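Local atomic coordinates of putative Outer membrane protein (Helicobacter pylori, PDB entry 6GW5), a protein that probably mediates adhesion to host-cell glycans, this chain being the adhesin domain of the Hop-family outer membrane protein SabA. Residues A[375-387]-A[398-412]. Residues are numbered along the deposited sequence; the frame is centred on the assembly and turned at random.
Sequences NQVNTKDIITLPY and NYQINPEQQSNLSQA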
ATOM      1  N   ASN A 375     -42.358  32.904   3.663  1.00 94.46           N
ATOM      2  CA  ASN A 375     -40.924  32.938   3.503  1.00 89.30           C
ATOM      3  C   ASN A 375     -40.366  34.201   4.113  1.00 89.50           C
ATOM      4  O   ASN A 375     -40.756  35.299   3.721  1.00 79.06           O
ATOM      5  CB  ASN A 375     -40.527  32.885   2.043  1.00 84.80           C
ATOM      6  CG  ASN A 375     -39.048  33.056   1.844  1.00 70.05           C
ATOM      7  OD1 ASN A 375     -38.236  32.534   2.619  1.00 68.25           O
ATOM      8  ND2 ASN A 375     -38.684  33.837   0.847  1.00 64.39           N
ATOM      9  N   GLN A 376     -39.408  34.000   5.017  1.00 92.00           N
ATOM     10  CA  GLN A 376     -38.718  35.035   5.748  1.00 96.87           C
ATOM     11  C   GLN A 376     -37.373  35.461   5.096  1.00 92.54           C
ATOM     12  O   GLN A 376     -36.942  36.601   5.238  1.00 97.80           O
ATOM     13  CB  GLN A 376     -38.426  34.465   7.156  1.00103.44           C
ATOM     14  CG  GLN A 376     -38.236  35.511   8.230  1.00114.26           C
ATOM     15  CD  GLN A 376     -39.379  35.616   9.244  1.00119.51           C
ATOM     16  OE1 GLN A 376     -40.557  35.420   8.921  1.00118.02           O
ATOM     17  NE2 GLN A 376     -39.022  35.962  10.488  1.00116.98           N
ATOM     18  N   VAL A 377     -36.711  34.564   4.365  1.00 84.41           N
ATOM     19  CA  VAL A 377     -35.378  34.871   3.809  1.00 80.44           C
ATOM     20  C   VAL A 377     -35.355  35.298   2.343  1.00 76.02           C
ATOM     21  O   VAL A 377     -35.890  34.606   1.460  1.00 75.68           O
ATOM     22  CB  VAL A 377     -34.420  33.675   3.940  1.00 81.00           C
ATOM     23  CG1 VAL A 377     -33.016  34.054   3.480  1.00 78.97           C
ATOM     24  CG2 VAL A 377     -34.380  33.196   5.385  1.00 88.04           C
ATOM     25  N   ASN A 378     -34.658  36.400   2.069  1.00 74.34           N
ATOM     26  CA  ASN A 378     -34.476  36.862   0.690  1.00 70.49           C
ATOM     27  C   ASN A 378     -33.473  36.010  -0.080  1.00 63.64           C
ATOM     28  O   ASN A 378     -32.333  35.883   0.294  1.00 56.37           O
ATOM     29  CB  ASN A 378     -34.022  38.312   0.623  1.00 68.32           C
ATOM     30  CG  ASN A 378     -33.907  38.816  -0.810  1.00 69.92           C
ATOM     31  OD1 ASN A 378     -34.435  38.211  -1.737  1.00 68.34           O
ATOM     32  ND2 ASN A 378     -33.160  39.888  -1.001  1.00 75.06           N
ATOM     33  N   THR A 379     -33.946  35.478  -1.189  1.00 65.46           N
ATOM     34  CA  THR A 379     -33.278  34.437  -1.939  1.00 61.49           C
ATOM     35  C   THR A 379     -33.209  34.753  -3.449  1.00 59.10           C
ATOM     36  O   THR A 379     -32.694  33.985  -4.257  1.00 56.45           O
ATOM     37  CB  THR A 379     -34.118  33.193  -1.559  1.00 59.15           C
ATOM     38  OG1 THR A 379     -33.341  32.248  -0.812  1.00 58.20           O
ATOM     39  CG2 THR A 379     -34.750  32.592  -2.706  1.00 60.89           C
ATOM     40  N   LYS A 380     -33.773  35.887  -3.805  1.00 58.49           N
ATOM     41  CA  LYS A 380     -33.715  36.369  -5.148  1.00 63.61           C
ATOM     42  C   LYS A 380     -32.255  36.533  -5.595  1.00 59.25           C
ATOM     43  O   LYS A 380     -31.461  37.246  -4.952  1.00 53.76           O
ATOM     44  CB  LYS A 380     -34.473  37.707  -5.257  1.00 69.97           C
ATOM     45  CG  LYS A 380     -34.370  38.444  -6.592  1.00 78.26           C
ATOM     46  CD  LYS A 380     -35.238  37.813  -7.676  1.00 90.33           C
ATOM     47  CE  LYS A 380     -35.245  38.632  -8.984  1.00100.72           C
ATOM     48  NZ  LYS A 380     -36.460  39.478  -9.240  1.00 98.94           N
ATOM     49  N   ASP A 381     -31.911  35.878  -6.705  1.00 55.06           N
ATOM     50  CA  ASP A 381     -30.570  35.956  -7.255  1.00 50.23           C
ATOM     51  C   ASP A 381     -29.473  35.538  -6.230  1.00 48.00           C
ATOM     52  O   ASP A 381     -28.348  36.028  -6.264  1.00 43.87           O
ATOM     53  CB  ASP A 381     -30.302  37.379  -7.784  1.00 56.32           C
ATOM     54  CG  ASP A 381     -31.095  37.718  -9.076  1.00 61.67           C
ATOM     55  OD1 ASP A 381     -31.553  36.826  -9.822  1.00 56.35           O
ATOM     56  OD2 ASP A 381     -31.258  38.915  -9.331  1.00 68.47           O
ATOM     57  N   ILE A 382     -29.804  34.640  -5.307  1.00 42.40           N
ATOM     58  CA  ILE A 382     -28.803  34.142  -4.369  1.00 42.07           C
ATOM     59  C   ILE A 382     -27.648  33.459  -5.123  1.00 38.01           C
ATOM     60  O   ILE A 382     -26.504  33.470  -4.687  1.00 40.81           O
ATOM     61  CB  ILE A 382     -29.431  33.164  -3.334  1.00 43.49           C
ATOM     62  CG1 ILE A 382     -28.434  32.811  -2.230  1.00 41.97           C
ATOM     63  CG2 ILE A 382     -29.943  31.864  -3.970  1.00 40.67           C
ATOM     64  CD1 ILE A 382     -29.130  32.313  -0.979  1.00 41.27           C
ATOM     65  N   ILE A 383     -27.962  32.864  -6.259  1.00 39.76           N
ATOM     66  CA  ILE A 383     -26.957  32.369  -7.168  1.00 40.27           C
ATOM     67  C   ILE A 383     -27.195  32.886  -8.573  1.00 34.54           C
ATOM     68  O   ILE A 383     -28.270  32.809  -9.107  1.00 35.01           O
ATOM     69  CB  ILE A 383     -26.883  30.820  -7.134  1.00 41.12           C
ATOM     70  CG1 ILE A 383     -25.710  30.315  -7.970  1.00 43.56           C
ATOM     71  CG2 ILE A 383     -28.167  30.205  -7.648  1.00 40.22           C
ATOM     72  CD1 ILE A 383     -25.395  28.858  -7.720  1.00 43.92           C
ATOM     73  N   THR A 384     -26.107  33.264  -9.202  1.00 34.82           N
ATOM     74  CA  THR A 384     -26.101  33.984 -10.442  1.00 35.60           C
ATOM     75  C   THR A 384     -24.918  33.620 -11.279  1.00 35.67           C
ATOM     76  O   THR A 384     -23.964  33.056 -10.771  1.00 40.83           O
ATOM     77  CB  THR A 384     -26.000  35.456 -10.016  1.00 39.03           C
ATOM     78  OG1 THR A 384     -27.259  36.046 -10.278  1.00 40.46           O
ATOM     79  CG2 THR A 384     -24.840  36.225 -10.660  1.00 40.25           C
ATOM     80  N   LEU A 385     -24.981  33.904 -12.571  1.00 39.47           N
ATOM     81  CA  LEU A 385     -23.856  33.686 -13.469  1.00 42.66           C
ATOM     82  C   LEU A 385     -23.511  34.995 -14.161  1.00 41.20           C
ATOM     83  O   LEU A 385     -24.132  35.362 -15.156  1.00 43.97           O
ATOM     84  CB  LEU A 385     -24.123  32.574 -14.507  1.00 41.71           C
ATOM     85  CG  LEU A 385     -22.930  32.323 -15.469  1.00 42.89           C
ATOM     86  CD1 LEU A 385     -21.713  31.807 -14.708  1.00 41.95           C
ATOM     87  CD2 LEU A 385     -23.269  31.377 -16.623  1.00 43.90           C
ATOM     88  N   PRO A 386     -22.494  35.668 -13.652  1.00 43.03           N
ATOM     89  CA  PRO A 386     -22.107  36.968 -14.158  1.00 43.86           C
ATOM     90  C   PRO A 386     -21.843  37.013 -15.657  1.00 37.97           C
ATOM     91  O   PRO A 386     -21.157  36.152 -16.204  1.00 34.93           O
ATOM     92  CB  PRO A 386     -20.815  37.290 -13.360  1.00 41.02           C
ATOM     93  CG  PRO A 386     -21.017  36.580 -12.081  1.00 42.32           C
ATOM     94  CD  PRO A 386     -21.673  35.287 -12.488  1.00 46.47           C
ATOM     95  N   TYR A 387     -22.317  38.094 -16.248  1.00 34.39           N
ATOM     96  CA  TYR A 387     -22.424  38.256 -17.677  1.00 34.41           C
ATOM     97  C   TYR A 387     -22.037  39.687 -18.012  1.00 35.31           C
ATOM     98  O   TYR A 387     -22.361  40.620 -17.290  1.00 34.36           O
ATOM     99  CB  TYR A 387     -23.882  37.995 -18.130  1.00 36.08           C
ATOM    100  CG  TYR A 387     -24.059  37.775 -19.624  1.00 34.39           C
ATOM    101  CD1 TYR A 387     -23.858  36.528 -20.173  1.00 34.88           C
ATOM    102  CD2 TYR A 387     -24.455  38.816 -20.472  1.00 31.66           C
ATOM    103  CE1 TYR A 387     -24.036  36.326 -21.518  1.00 36.56           C
ATOM    104  CE2 TYR A 387     -24.611  38.618 -21.821  1.00 32.29           C
ATOM    105  CZ  TYR A 387     -24.402  37.381 -22.330  1.00 34.56           C
ATOM    106  OH  TYR A 387     -24.505  37.147 -23.656  1.00 37.32           O
ATOM    107  N   ASN A 398     -18.501  29.777 -13.452  1.00 42.50           N
ATOM    108  CA  ASN A 398     -18.085  30.509 -12.300  1.00 39.10           C
ATOM    109  C   ASN A 398     -19.252  31.204 -11.615  1.00 37.63           C
ATOM    110  O   ASN A 398     -19.338  32.395 -11.532  1.00 40.10           O
ATOM    111  CB  ASN A 398     -17.026  31.464 -12.747  1.00 42.33           C
ATOM    112  CG  ASN A 398     -16.273  32.082 -11.605  1.00 46.13           C
ATOM    113  OD1 ASN A 398     -16.282  31.581 -10.482  1.00 53.42           O
ATOM    114  ND2 ASN A 398     -15.593  33.177 -11.892  1.00 47.16           N
ATOM    115  N   TYR A 399     -20.162  30.417 -11.085  1.00 42.19           N
ATOM    116  CA  TYR A 399     -21.385  30.963 -10.480  1.00 44.90           C
ATOM    117  C   TYR A 399     -21.046  31.781  -9.261  1.00 42.99           C
ATOM    118  O   TYR A 399     -20.112  31.432  -8.568  1.00 43.34           O
ATOM    119  CB  TYR A 399     -22.327  29.835 -10.070  1.00 42.87           C
ATOM    120  CG  TYR A 399     -22.816  29.084 -11.263  1.00 42.90           C
ATOM    121  CD1 TYR A 399     -23.823  29.608 -12.049  1.00 45.59           C
ATOM    122  CD2 TYR A 399     -22.263  27.863 -11.626  1.00 43.16           C
ATOM    123  CE1 TYR A 399     -24.265  28.941 -13.180  1.00 45.68           C
ATOM    124  CE2 TYR A 399     -22.704  27.174 -12.738  1.00 41.54           C
ATOM    125  CZ  TYR A 399     -23.685  27.721 -13.520  1.00 44.13           C
ATOM    126  OH  TYR A 399     -24.127  27.048 -14.625  1.00 44.69           O
ATOM    127  N   GLN A 400     -21.777  32.865  -9.011  1.00 45.82           N
ATOM    128  CA  GLN A 400     -21.576  33.659  -7.784  1.00 46.91           C
ATOM    129  C   GLN A 400     -22.695  33.421  -6.872  1.00 40.38           C
ATOM    130  O   GLN A 400     -23.844  33.532  -7.237  1.00 40.96           O
ATOM    131  CB  GLN A 400     -21.428  35.166  -8.033  1.00 49.78           C
ATOM    132  CG  GLN A 400     -20.211  35.529  -8.904  1.00 60.33           C
ATOM    133  CD  GLN A 400     -18.833  34.910  -8.484  1.00 67.09           C
ATOM    134  OE1 GLN A 400     -18.306  34.006  -9.142  1.00 63.59           O
ATOM    135  NE2 GLN A 400     -18.230  35.451  -7.435  1.00 68.37           N
ATOM    136  N   ILE A 401     -22.339  33.016  -5.683  1.00 42.51           N
ATOM    137  CA  ILE A 401     -23.284  32.879  -4.604  1.00 44.39           C
ATOM    138  C   ILE A 401     -23.145  34.091  -3.699  1.00 45.96           C
ATOM    139  O   ILE A 401     -22.080  34.356  -3.143  1.00 45.15           O
ATOM    140  CB  ILE A 401     -22.975  31.608  -3.796  1.00 45.85           C
ATOM    141  CG1 ILE A 401     -23.173  30.365  -4.685  1.00 42.88           C
ATOM    142  CG2 ILE A 401     -23.839  31.529  -2.523  1.00 46.48           C
ATOM    143  CD1 ILE A 401     -22.222  29.263  -4.359  1.00 42.10           C
ATOM    144  N   ASN A 402     -24.242  34.790  -3.523  1.00 47.95           N
ATOM    145  CA  ASN A 402     -24.287  35.941  -2.645  1.00 51.62           C
ATOM    146  C   ASN A 402     -24.040  35.561  -1.187  1.00 50.96           C
ATOM    147  O   ASN A 402     -24.816  34.822  -0.594  1.00 51.49           O
ATOM    148  CB  ASN A 402     -25.650  36.625  -2.767  1.00 56.24           C
ATOM    149  CG  ASN A 402     -25.703  37.928  -2.011  1.00 62.33           C
ATOM    150  OD1 ASN A 402     -25.563  37.964  -0.783  1.00 69.77           O
ATOM    151  ND2 ASN A 402     -25.870  39.008  -2.733  1.00 65.37           N
ATOM    152  N   PRO A 403     -22.968  36.070  -0.596  1.00 58.78           N
ATOM    153  CA  PRO A 403     -22.653  35.587   0.760  1.00 63.50           C
ATOM    154  C   PRO A 403     -23.558  36.096   1.892  1.00 65.54           C
ATOM    155  O   PRO A 403     -23.713  35.378   2.872  1.00 60.74           O
ATOM    156  CB  PRO A 403     -21.215  36.053   0.959  1.00 59.15           C
ATOM    157  CG  PRO A 403     -21.104  37.264   0.095  1.00 56.96           C
ATOM    158  CD  PRO A 403     -21.963  37.025  -1.100  1.00 56.37           C
ATOM    159  N   GLU A 404     -24.108  37.316   1.785  1.00 75.13           N
ATOM    160  CA  GLU A 404     -25.091  37.823   2.800  1.00 76.30           C
ATOM    161  C   GLU A 404     -26.287  36.886   2.831  1.00 67.06           C
ATOM    162  O   GLU A 404     -26.692  36.410   3.877  1.00 64.75           O
ATOM    163  CB  GLU A 404     -25.643  39.272   2.584  1.00 80.83           C
ATOM    164  CG  GLU A 404     -24.864  40.267   1.726  1.00 88.99           C
ATOM    165  CD  GLU A 404     -23.444  40.572   2.224  1.00100.69           C
ATOM    166  OE1 GLU A 404     -22.554  40.636   1.346  1.00 99.38           O
ATOM    167  OE2 GLU A 404     -23.192  40.751   3.455  1.00 99.82           O
ATOM    168  N   GLN A 405     -26.834  36.620   1.655  1.00 62.35           N
ATOM    169  CA  GLN A 405     -28.046  35.843   1.554  1.00 58.96           C
ATOM    170  C   GLN A 405     -27.789  34.387   1.951  1.00 56.79           C
ATOM    171  O   GLN A 405     -28.664  33.731   2.528  1.00 57.10           O
ATOM    172  CB  GLN A 405     -28.626  35.936   0.146  1.00 61.83           C
ATOM    173  CG  GLN A 405     -28.933  37.341  -0.359  1.00 60.14           C
ATOM    174  CD  GLN A 405     -29.392  37.339  -1.804  1.00 63.11           C
ATOM    175  OE1 GLN A 405     -28.676  37.770  -2.699  1.00 66.45           O
ATOM    176  NE2 GLN A 405     -30.596  36.827  -2.038  1.00 64.77           N
ATOM    177  N   GLN A 406     -26.590  33.885   1.676  1.00 56.10           N
ATOM    178  CA  GLN A 406     -26.258  32.529   2.072  1.00 60.92           C
ATOM    179  C   GLN A 406     -26.091  32.470   3.583  1.00 62.34           C
ATOM    180  O   GLN A 406     -26.542  31.524   4.218  1.00 60.96           O
ATOM    181  CB  GLN A 406     -24.985  32.027   1.386  1.00 57.89           C
ATOM    182  CG  GLN A 406     -24.542  30.647   1.865  1.00 59.16           C
ATOM    183  CD  GLN A 406     -23.388  30.083   1.059  1.00 59.63           C
ATOM    184  OE1 GLN A 406     -22.440  30.799   0.719  1.00 50.13           O
ATOM    185  NE2 GLN A 406     -23.470  28.782   0.741  1.00 61.15           N
ATOM    186  N   SER A 407     -25.410  33.460   4.140  1.00 64.49           N
ATOM    187  CA  SER A 407     -25.293  33.592   5.589  1.00 69.78           C
ATOM    188  C   SER A 407     -26.682  33.638   6.244  1.00 68.74           C
ATOM    189  O   SER A 407     -26.964  32.877   7.176  1.00 60.97           O
ATOM    190  CB  SER A 407     -24.488  34.849   5.928  1.00 74.85           C
ATOM    191  OG  SER A 407     -24.149  34.896   7.295  1.00 77.28           O
ATOM    192  N   ASN A 408     -27.549  34.511   5.727  1.00 65.91           N
ATOM    193  CA  ASN A 408     -28.941  34.587   6.189  1.00 68.15           C
ATOM    194  C   ASN A 408     -29.608  33.219   6.175  1.00 68.64           C
ATOM    195  O   ASN A 408     -30.261  32.824   7.129  1.00 71.68           O
ATOM    196  CB  ASN A 408     -29.791  35.560   5.319  1.00 68.38           C
ATOM    197  CG  ASN A 408     -29.539  37.041   5.622  1.00 69.98           C
ATOM    198  OD1 ASN A 408     -28.975  37.402   6.647  1.00 69.05           O
ATOM    199  ND2 ASN A 408     -29.971  37.900   4.718  1.00 68.25           N
ATOM    200  N   LEU A 409     -29.485  32.526   5.055  1.00 70.03           N
ATOM    201  CA  LEU A 409     -30.121  31.229   4.881  1.00 64.19           C
ATOM    202  C   LEU A 409     -29.628  30.253   5.923  1.00 64.22           C
ATOM    203  O   LEU A 409     -30.401  29.513   6.490  1.00 65.36           O
ATOM    204  CB  LEU A 409     -29.807  30.697   3.485  1.00 62.62           C
ATOM    205  CG  LEU A 409     -30.421  29.364   3.104  1.00 55.41           C
ATOM    206  CD1 LEU A 409     -31.916  29.487   2.854  1.00 52.23           C
ATOM    207  CD2 LEU A 409     -29.727  28.837   1.873  1.00 55.30           C
ATOM    208  N   SER A 410     -28.329  30.258   6.177  1.00 70.14           N
ATOM    209  CA  SER A 410     -27.766  29.379   7.181  1.00 74.68           C
ATOM    210  C   SER A 410     -28.230  29.690   8.602  1.00 72.84           C
ATOM    211  O   SER A 410     -28.577  28.787   9.362  1.00 67.18           O
ATOM    212  CB  SER A 410     -26.265  29.416   7.093  1.00 75.36           C
ATOM    213  OG  SER A 410     -25.754  28.703   8.187  1.00 91.06           O
ATOM    214  N   GLN A 411     -28.238  30.975   8.934  1.00 80.94           N
ATOM    215  CA  GLN A 411     -28.728  31.441  10.214  1.00 83.69           C
ATOM    216  C   GLN A 411     -30.188  31.044  10.416  1.00 75.89           C
ATOM    217  O   GLN A 411     -30.549  30.611  11.497  1.00 74.92           O
ATOM    218  CB  GLN A 411     -28.490  32.938  10.391  1.00 89.75           C
ATOM    219  CG  GLN A 411     -28.555  33.419  11.840  1.00103.85           C
ATOM    220  CD  GLN A 411     -27.428  32.884  12.772  1.00109.52           C
ATOM    221  OE1 GLN A 411     -27.439  31.704  13.080  1.00103.81           O
ATOM    222  NE2 GLN A 411     -26.491  33.746  13.246  1.00106.39           N
ATOM    223  N   ALA A 412     -31.014  31.140   9.377  1.00 75.93           N
ATOM    224  CA  ALA A 412     -32.417  30.655   9.453  1.00 79.15           C
ATOM    225  C   ALA A 412     -32.547  29.126   9.625  1.00 88.33           C
ATOM    226  O   ALA A 412     -33.397  28.650  10.374  1.00 95.39           O
ATOM    227  CB  ALA A 412     -33.223  31.109   8.242  1.00 77.31           C
TER
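Q405, in the first turn of helix 403-415, reaches the N378-I382 loop, which contains the type II beta turn T379-I382 and leads into a two-stranded antiparallel sheet pairing 383-384 with 400-401. Its CG lies anti to the carbonyl carbon (chi1 -57°) and the chain runs extended beyond it, which carries the amide up to two backbone carbonyls. NE2 donates to N378 O and K380 O, both at 3.1 Å; both acceptors lie close to the amide plane, whereas the donor sits above each carbonyl plane. With both N-H groups engaged, the amide's rotation should be fixed. N378 OD1 accepts from K380 N in an Asx turn that shapes the same loop.

The I382 and Q405 side chains run antiparallel past one another, I382 CD1 3.8 Å from Q405 CB. Farther along the helix V377 straddles the next turns, CG1 against N408 CB and CG2 against A412 CB. L409 and T379 also touch helix 3-32, and T379 helix 348-370, joining the contact to both.

In the sheet, T384 and Q400 form the hydrogen-bonded pair, each N donating to the other's O, and I383 CD1 meets I401 CG1 in the non-hydrogen-bonded one. Just beyond, L385 CD1 lies over one face of the Y399 ring, which also stacks with Y359, and P386 CG packs on Q400 CG, roughly perpendicular to that chain. Before the helix, N402 N donates to I382 O at 2.9 Å, and N402 OD1 caps it by accepting from Q405 N at 3.1 Å.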